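Local coordinates for protein beta-Ala-His dipeptidase (Homo sapiens, PDB 3DLJ) that hydrolyses Xaa-His dipeptides, above all carnosine and anserine, as a secreted, homodimeric, two-zinc metallopeptidase of the M20 family, at residues Q29-K32 with E33-I37; I268-P271 with G272-D275; V231-D235 with Q236-S240. One frame throughout, in Å; residues are numbered along the deposited sequence.

Contact 1 of 3, residues Q29-K32 with E33-I37; sequences QTLK and EWVAI
The methyl CG2 of T30 lies over one face of the W34 indole, 4.1 Å from the centroid of the five-membered ring and 28° off its normal, a CH-pi contact one helical turn apart. The two side chains run side by side in the same direction. With CG2 anti to the backbone N of T30 (chi1 -59° for OG1), the methyl is turned to the ring, while OG1 is hydrogen-bonded to the carbonyl oxygen of E26. One residue back on the solvent side, Q29 NE2 gives an almost straight hydrogen bond of 3.0 Å to E33 OE1. The carboxylate oxygen is met on its anti side, somewhat out of the carboxylate plane, while lying in the amide plane of Q29. On the inner side, L31 CD1 touches V35 CG2 at 3.9 Å. Underneath run the i to i+4 backbone bonds of helix 24-35, from E33 N to Q29 O at 3.0 Å through to V35 N to L31 O at 2.9 Å. W34 also packs on M55, V58 and T62 of helix 46-65, its side chain about 10 Å from that of the zinc ligand H110, and its carbonyl oxygen accepts a bond from K145 of helix 141-160. The chemistry is that of an amphipathic stretch of helix: a neutral amide paired with a carboxylate faces water, and aromatic and aliphatic groups face the neighbouring helices.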
loop_
_atom_site.group_PDB
_atom_site.type_symbol
_atom_site.label_atom_id
_atom_site.label_comp_id
_atom_site.label_asym_id
_atom_site.label_seq_id
_atom_site.Cartn_x
_atom_site.Cartn_y
_atom_site.Cartn_z
ATOM N N GLN A 29 -16.045 0.636 17.058
ATOM C CA GLN A 29 -16.483 -0.729 17.278
ATOM C C GLN A 29 -16.724 -1.436 15.947
ATOM O O GLN A 29 -16.435 -2.618 15.832
ATOM C CB GLN A 29 -17.743 -0.777 18.172
ATOM C CG GLN A 29 -18.410 -2.133 18.240
ATOM C CD GLN A 29 -17.591 -3.171 19.009
ATOM O OE1 GLN A 29 -16.842 -2.844 19.933
ATOM N NE2 GLN A 29 -17.742 -4.431 18.626
ATOM N N THR A 30 -17.256 -0.732 14.946
ATOM C CA THR A 30 -17.366 -1.339 13.622
ATOM C C THR A 30 -15.972 -1.712 13.102
ATOM O O THR A 30 -15.778 -2.809 12.578
ATOM C CB THR A 30 -18.072 -0.447 12.614
ATOM O OG1 THR A 30 -19.386 -0.152 13.099
ATOM C CG2 THR A 30 -18.186 -1.156 11.266
ATOM N N LEU A 31 -14.992 -0.830 13.285
ATOM C CA LEU A 31 -13.649 -1.165 12.857
ATOM C C LEU A 31 -13.112 -2.409 13.582
ATOM O O LEU A 31 -12.512 -3.276 12.958
ATOM C CB LEU A 31 -12.713 0.045 12.987
ATOM C CG LEU A 31 -11.256 -0.176 12.563
ATOM C CD1 LEU A 31 -11.163 -0.672 11.118
ATOM C CD2 LEU A 31 -10.422 1.113 12.771
ATOM N N LYS A 32 -13.317 -2.481 14.897
ATOM C CA LYS A 32 -12.965 -3.653 15.704
ATOM C C LYS A 32 -13.574 -4.944 15.113
ATOM O O LYS A 32 -12.882 -5.963 14.987
ATOM C CB LYS A 32 -13.432 -3.449 17.157
ATOM C CG LYS A 32 -13.058 -4.589 18.120
ATOM C CD LYS A 32 -13.313 -4.168 19.578
ATOM C CE LYS A 32 -12.444 -4.974 20.565
ATOM N NZ LYS A 32 -13.109 -6.242 20.979
ATOM N N GLU A 33 -14.849 -4.866 14.719
ATOM C CA GLU A 33 -15.559 -5.984 14.089
ATOM C C GLU A 33 -15.028 -6.316 12.706
ATOM O O GLU A 33 -14.951 -7.484 12.352
ATOM C CB GLU A 33 -17.052 -5.714 14.001
ATOM C CG GLU A 33 -17.760 -5.722 15.345
ATOM C CD GLU A 33 -19.138 -5.080 15.292
ATOM O OE1 GLU A 33 -19.726 -4.894 16.377
ATOM O OE2 GLU A 33 -19.639 -4.750 14.185
ATOM N N TRP A 34 -14.672 -5.312 11.910
ATOM C CA TRP A 34 -14.117 -5.607 10.575
ATOM C C TRP A 34 -12.697 -6.202 10.651
ATOM O O TRP A 34 -12.375 -7.087 9.899
ATOM C CB TRP A 34 -14.176 -4.389 9.633
ATOM C CG TRP A 34 -15.541 -4.115 9.049
ATOM C CD1 TRP A 34 -16.751 -4.391 9.620
ATOM C CD2 TRP A 34 -15.828 -3.435 7.811
ATOM N NE1 TRP A 34 -17.769 -3.957 8.808
ATOM C CE2 TRP A 34 -17.237 -3.369 7.689
ATOM C CE3 TRP A 34 -15.032 -2.882 6.794
ATOM C CZ2 TRP A 34 -17.874 -2.787 6.585
ATOM C CZ3 TRP A 34 -15.664 -2.299 5.687
ATOM C CH2 TRP A 34 -17.076 -2.258 5.598
ATOM N N VAL A 35 -11.883 -5.702 11.575
ATOM C CA VAL A 35 -10.529 -6.186 11.834
ATOM C C VAL A 35 -10.489 -7.657 12.325
ATOM O O VAL A 35 -9.566 -8.403 12.000
ATOM C CB VAL A 35 -9.786 -5.224 12.850
ATOM C CG1 VAL A 35 -8.613 -5.944 13.560
ATOM C CG2 VAL A 35 -9.301 -3.943 12.134
ATOM N N ALA A 36 -11.501 -8.052 13.096
ATOM C CA ALA A 36 -11.635 -9.408 13.610
ATOM C C ALA A 36 -11.955 -10.460 12.523
ATOM O O ALA A 36 -11.822 -11.660 12.756
ATOM C CB ALA A 36 -12.673 -9.438 14.734
ATOM N N ILE A 37 -12.374 -10.003 11.345
ATOM C CA ILE A 37 -12.548 -10.886 10.199
ATOM C C ILE A 37 -11.168 -11.057 9.549
ATOM O O ILE A 37 -10.618 -10.125 9.002
ATOM C CB ILE A 37 -13.583 -10.350 9.195
ATOM C CG1 ILE A 37 -14.921 -10.061 9.926
ATOM C CG2 ILE A 37 -13.779 -11.356 8.036
ATOM C CD1 ILE A 37 -15.979 -9.360 9.100
#

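Contact 2 of 3, residues I268-P271 with G272-D275; sequences ILVP and GIYD
The Y274 ring has the carbonyl oxygen of I268 at its edge, in the ring plane, 3.5 Å from CE1; the ring also meets that of H267, the planes nearly parallel. Beyond the ring, the phenol oxygen OH accepts a hydrogen bond from the backbone N of I268, 3.1 Å long and close to straight at 167°. The same oxygen sits against the aliphatic part of I268, with CG1 3.5 Å from OH, and I268 CB stands 4.1 Å from Y274 CE1. CG of Y274 is anti to its own carbonyl carbon (chi1 -66°), which sends the ring back across the loop to close it at the I268 end.

At the other end the chain reverses through a type II turn from V270 to I273, in which I273 N makes only a weak bond of 3.4 Å to V270 O. G272 takes the third position with a positive phi of 94°, a backbone shape that glycine adopts readily. A type I turn from G272 to D275 overlaps it and swings Y274 round toward I268. Between the two closures, V270 CG1 packs on I273 CG1 at 3.7 Å, and I273 CG2 approaches I268 CD1 more loosely, at 4.2 Å. V270 and I273 also rest on helix 361-377, through H371 and V364 among others. Chemically, the loop is closed by uncharged groups: a phenol-to-amide bond at one end, overlapping turns at the other, and aliphatic contacts between.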
loop_
_atom_site.group_PDB
_atom_site.type_symbol
_atom_site.label_atom_id
_atom_site.label_comp_id
_atom_site.label_asym_id
_atom_site.label_seq_id
_atom_site.Cartn_x
_atom_site.Cartn_y
_atom_site.Cartn_z
ATOM N N ILE A 268 23.409 2.002 -4.873
ATOM C CA ILE A 268 23.173 0.774 -5.612
ATOM C C ILE A 268 24.312 0.496 -6.602
ATOM O O ILE A 268 24.663 1.338 -7.405
ATOM C CB ILE A 268 21.816 0.807 -6.367
ATOM C CG1 ILE A 268 20.656 1.126 -5.410
ATOM C CG2 ILE A 268 21.596 -0.534 -7.130
ATOM C CD1 ILE A 268 19.337 1.553 -6.091
ATOM N N LEU A 269 24.823 -0.726 -6.554
ATOM C CA LEU A 269 26.023 -1.124 -7.288
ATOM C C LEU A 269 25.781 -1.792 -8.649
ATOM O O LEU A 269 26.735 -2.090 -9.364
ATOM C CB LEU A 269 26.909 -2.018 -6.386
ATOM C CG LEU A 269 27.495 -1.345 -5.120
ATOM C CD1 LEU A 269 28.228 -2.348 -4.202
ATOM C CD2 LEU A 269 28.447 -0.184 -5.486
ATOM N N VAL A 270 24.520 -2.030 -9.010
ATOM C CA VAL A 270 24.179 -2.568 -10.333
ATOM C C VAL A 270 24.544 -1.526 -11.392
ATOM O O VAL A 270 24.033 -0.404 -11.333
ATOM C CB VAL A 270 22.655 -2.923 -10.410
ATOM C CG1 VAL A 270 22.246 -3.317 -11.839
ATOM C CG2 VAL A 270 22.298 -4.010 -9.364
ATOM N N PRO A 271 25.464 -1.862 -12.328
ATOM C CA PRO A 271 25.778 -0.879 -13.391
ATOM C C PRO A 271 24.579 -0.502 -14.284
ATOM O O PRO A 271 23.764 -1.372 -14.643
ATOM C CB PRO A 271 26.892 -1.557 -14.205
ATOM C CG PRO A 271 27.494 -2.604 -13.238
ATOM C CD PRO A 271 26.302 -3.080 -12.429
ATOM N N GLY A 272 24.477 0.791 -14.609
ATOM C CA GLY A 272 23.382 1.330 -15.401
ATOM C C GLY A 272 22.204 1.894 -14.615
ATOM O O GLY A 272 21.436 2.671 -15.136
ATOM N N ILE A 273 22.056 1.515 -13.353
ATOM C CA ILE A 273 20.857 1.888 -12.572
ATOM C C ILE A 273 20.545 3.399 -12.456
ATOM O O ILE A 273 19.381 3.777 -12.330
ATOM C CB ILE A 273 20.829 1.168 -11.179
ATOM C CG1 ILE A 273 20.274 -0.251 -11.340
ATOM C CG2 ILE A 273 19.877 1.871 -10.202
ATOM C CD1 ILE A 273 18.744 -0.326 -11.363
ATOM N N TYR A 274 21.560 4.259 -12.530
ATOM C CA TYR A 274 21.338 5.709 -12.374
ATOM C C TYR A 274 21.292 6.463 -13.697
ATOM O O TYR A 274 21.003 7.645 -13.734
ATOM C CB TYR A 274 22.377 6.331 -11.425
ATOM C CG TYR A 274 22.239 5.827 -10.013
ATOM C CD1 TYR A 274 23.063 4.817 -9.541
ATOM C CD2 TYR A 274 21.258 6.338 -9.166
ATOM C CE1 TYR A 274 22.922 4.313 -8.243
ATOM C CE2 TYR A 274 21.111 5.854 -7.858
ATOM C CZ TYR A 274 21.961 4.840 -7.406
ATOM O OH TYR A 274 21.823 4.331 -6.131
ATOM N N ASP A 275 21.558 5.751 -14.778
ATOM C CA ASP A 275 21.620 6.334 -16.103
ATOM C C ASP A 275 20.450 7.244 -16.443
ATOM O O ASP A 275 20.656 8.345 -16.964
ATOM C CB ASP A 275 21.737 5.237 -17.153
ATOM C CG ASP A 275 23.092 4.573 -17.149
ATOM O OD1 ASP A 275 24.019 5.012 -16.412
ATOM O OD2 ASP A 275 23.214 3.604 -17.919
#

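Contact 3 of 3, residues V231-D235 with Q236-S240; sequences VKCRD and QDFHS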
loop_
_atom_site.group_PDB
_atom_site.type_symbol
_atom_site.label_atom_id
_atom_site.label_comp_id
_atom_site.label_asym_id
_atom_site.label_seq_id
_atom_site.Cartn_x
_atom_site.Cartn_y
_atom_site.Cartn_z
ATOM N N VAL A 231 19.442 -19.960 -6.193
ATOM C CA VAL A 231 20.655 -20.739 -6.367
ATOM C C VAL A 231 20.369 -22.186 -5.936
ATOM O O VAL A 231 19.951 -22.439 -4.812
ATOM C CB VAL A 231 21.901 -20.143 -5.613
ATOM C CG1 VAL A 231 23.148 -20.903 -6.005
ATOM C CG2 VAL A 231 22.095 -18.662 -5.909
ATOM N N LYS A 232 20.607 -23.132 -6.838
ATOM C CA LYS A 232 20.232 -24.528 -6.619
ATOM C C LYS A 232 21.394 -25.480 -6.857
ATOM O O LYS A 232 22.031 -25.442 -7.906
ATOM C CB LYS A 232 19.051 -24.912 -7.512
ATOM C CG LYS A 232 18.701 -26.382 -7.400
ATOM C CD LYS A 232 17.549 -26.820 -8.261
ATOM C CE LYS A 232 17.646 -28.343 -8.507
ATOM N NZ LYS A 232 16.311 -28.957 -8.749
ATOM N N CYS A 233 21.659 -26.319 -5.855
ATOM C CA CYS A 233 22.570 -27.469 -5.960
ATOM C C CYS A 233 21.739 -28.720 -6.304
ATOM O O CYS A 233 21.668 -29.152 -7.454
ATOM C CB CYS A 233 23.340 -27.647 -4.626
ATOM S SG CYS A 233 24.646 -28.958 -4.595
ATOM N N ARG A 234 21.083 -29.282 -5.299
ATOM C CA ARG A 234 20.085 -30.304 -5.511
ATOM C C ARG A 234 18.988 -29.850 -4.593
ATOM O O ARG A 234 19.163 -28.873 -3.871
ATOM C CB ARG A 234 20.596 -31.674 -5.094
ATOM C CG ARG A 234 21.112 -31.702 -3.665
ATOM C CD ARG A 234 21.489 -33.104 -3.216
ATOM N NE ARG A 234 21.381 -33.176 -1.764
ATOM C CZ ARG A 234 21.903 -34.133 -1.008
ATOM N NH1 ARG A 234 22.593 -35.119 -1.569
ATOM N NH2 ARG A 234 21.743 -34.091 0.313
ATOM N N ASP A 235 17.864 -30.544 -4.629
ATOM C CA ASP A 235 16.704 -30.190 -3.837
ATOM C C ASP A 235 16.896 -30.536 -2.363
ATOM O O ASP A 235 16.434 -29.806 -1.507
ATOM C CB ASP A 235 15.455 -30.920 -4.372
ATOM C CG ASP A 235 14.779 -30.184 -5.530
ATOM O OD1 ASP A 235 13.993 -30.844 -6.233
ATOM O OD2 ASP A 235 15.012 -28.966 -5.733
ATOM N N GLN A 236 17.564 -31.649 -2.078
ATOM C CA GLN A 236 17.761 -32.088 -0.695
ATOM C C GLN A 236 18.892 -31.273 -0.014
ATOM O O GLN A 236 19.923 -30.981 -0.631
ATOM C CB GLN A 236 18.041 -33.597 -0.663
ATOM C CG GLN A 236 17.897 -34.288 0.687
ATOM C CD GLN A 236 18.295 -35.746 0.638
ATOM O OE1 GLN A 236 19.335 -36.111 0.059
ATOM N NE2 GLN A 236 17.476 -36.603 1.253
ATOM N N ASP A 237 18.673 -30.897 1.247
ATOM C CA ASP A 237 19.680 -30.213 2.045
ATOM C C ASP A 237 20.739 -31.208 2.472
ATOM O O ASP A 237 20.536 -32.425 2.345
ATOM C CB ASP A 237 19.066 -29.620 3.324
ATOM C CG ASP A 237 18.079 -28.533 3.066
ATOM O OD1 ASP A 237 18.018 -27.970 1.961
ATOM O OD2 ASP A 237 17.346 -28.216 4.006
ATOM N N PHE A 238 21.854 -30.695 2.993
ATOM C CA PHE A 238 22.938 -31.534 3.502
ATOM C C PHE A 238 23.167 -31.270 4.988
ATOM O O PHE A 238 22.956 -30.149 5.482
ATOM C CB PHE A 238 24.275 -31.259 2.770
ATOM C CG PHE A 238 24.203 -31.340 1.254
ATOM C CD1 PHE A 238 23.687 -30.282 0.499
ATOM C CD2 PHE A 238 24.707 -32.444 0.583
ATOM C CE1 PHE A 238 23.651 -30.337 -0.902
ATOM C CE2 PHE A 238 24.687 -32.504 -0.800
ATOM C CZ PHE A 238 24.139 -31.450 -1.544
ATOM N N HIS A 239 23.635 -32.304 5.684
ATOM C CA HIS A 239 24.143 -32.169 7.047
ATOM C C HIS A 239 25.438 -31.358 6.923
ATOM O O HIS A 239 26.308 -31.706 6.146
ATOM C CB HIS A 239 24.441 -33.553 7.618
ATOM C CG HIS A 239 24.903 -33.547 9.042
ATOM N ND1 HIS A 239 25.972 -32.798 9.480
ATOM C CD2 HIS A 239 24.467 -34.238 10.121
ATOM C CE1 HIS A 239 26.152 -32.996 10.771
ATOM N NE2 HIS A 239 25.259 -33.872 11.183
ATOM N N SER A 240 25.571 -30.282 7.687
ATOM C CA SER A 240 26.658 -29.327 7.433
ATOM C C SER A 240 28.013 -29.822 7.902
ATOM O O SER A 240 29.036 -29.242 7.564
ATOM C CB SER A 240 26.338 -27.943 7.987
ATOM O OG SER A 240 26.674 -27.861 9.348
#
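R234 starts with CG in the crowded position between its backbone N and carbonyl carbon (chi1 54°), then runs extended from CG to NE, which carries the guanidinium along the turn to F238. The ring, with its CG anti to the carbonyl carbon (chi1 -53°), comes from the opposite direction and lies flat against the guanidinium in an offset cation-pi stack: planes 10° apart, centres 3.7 Å apart, F238 CE2 over the centre of the cation and R234 CZ toward the ring rim. On the other face is Q236 OE1, 3.2 Å from R234 NH2 but at too poor an angle for a hydrogen bond. R234 NE bonds to Q236 O at 2.9 Å, nearly straight, and R234 NH2 to D237 O, also at 2.9 Å; both oxygens lie in the guanidinium plane, although the donors stand well above the carbonyl planes. These bonds fix the rotation of the guanidinium. C233 SG adds an oblique sulfur-aromatic contact, 4.0 Å from F238 CZ. K232 NZ and D235 OD2 form a salt bridge of 3.3 Å. The stacked Arg-Phe pair thus pins the link between strand 216-232 of the mixed sheet, where K232 pairs with K384, and the short two-stranded antiparallel sheet of 238-239 and 342-343, joined through F238 and I343. C233 also touches P250 of helix 250-258, while the ring of F243 meets that of F238 edge to face.

In the fold
All three contacts are local, and no two of them touch. Contact 1, in helix 24-35, is the one near the zinc site; it is partly buried, with a polar outer side and an apolar inner one turned to helices 46-65 and 141-160. Contact 2, a partly buried loop between helices 250-258 and 282-289, lies across the chain's centre from it, about 34 Å away at the nearest atoms, and depends on turns, aliphatic packing and one phenol bond. Contact 3 is a surface turn after strand 216-232, about 15 Å from contact 2 at the nearest atoms, and uses charge most. Side chains of contact 3 touch helix 250-258, which precedes contact 2 in sequence.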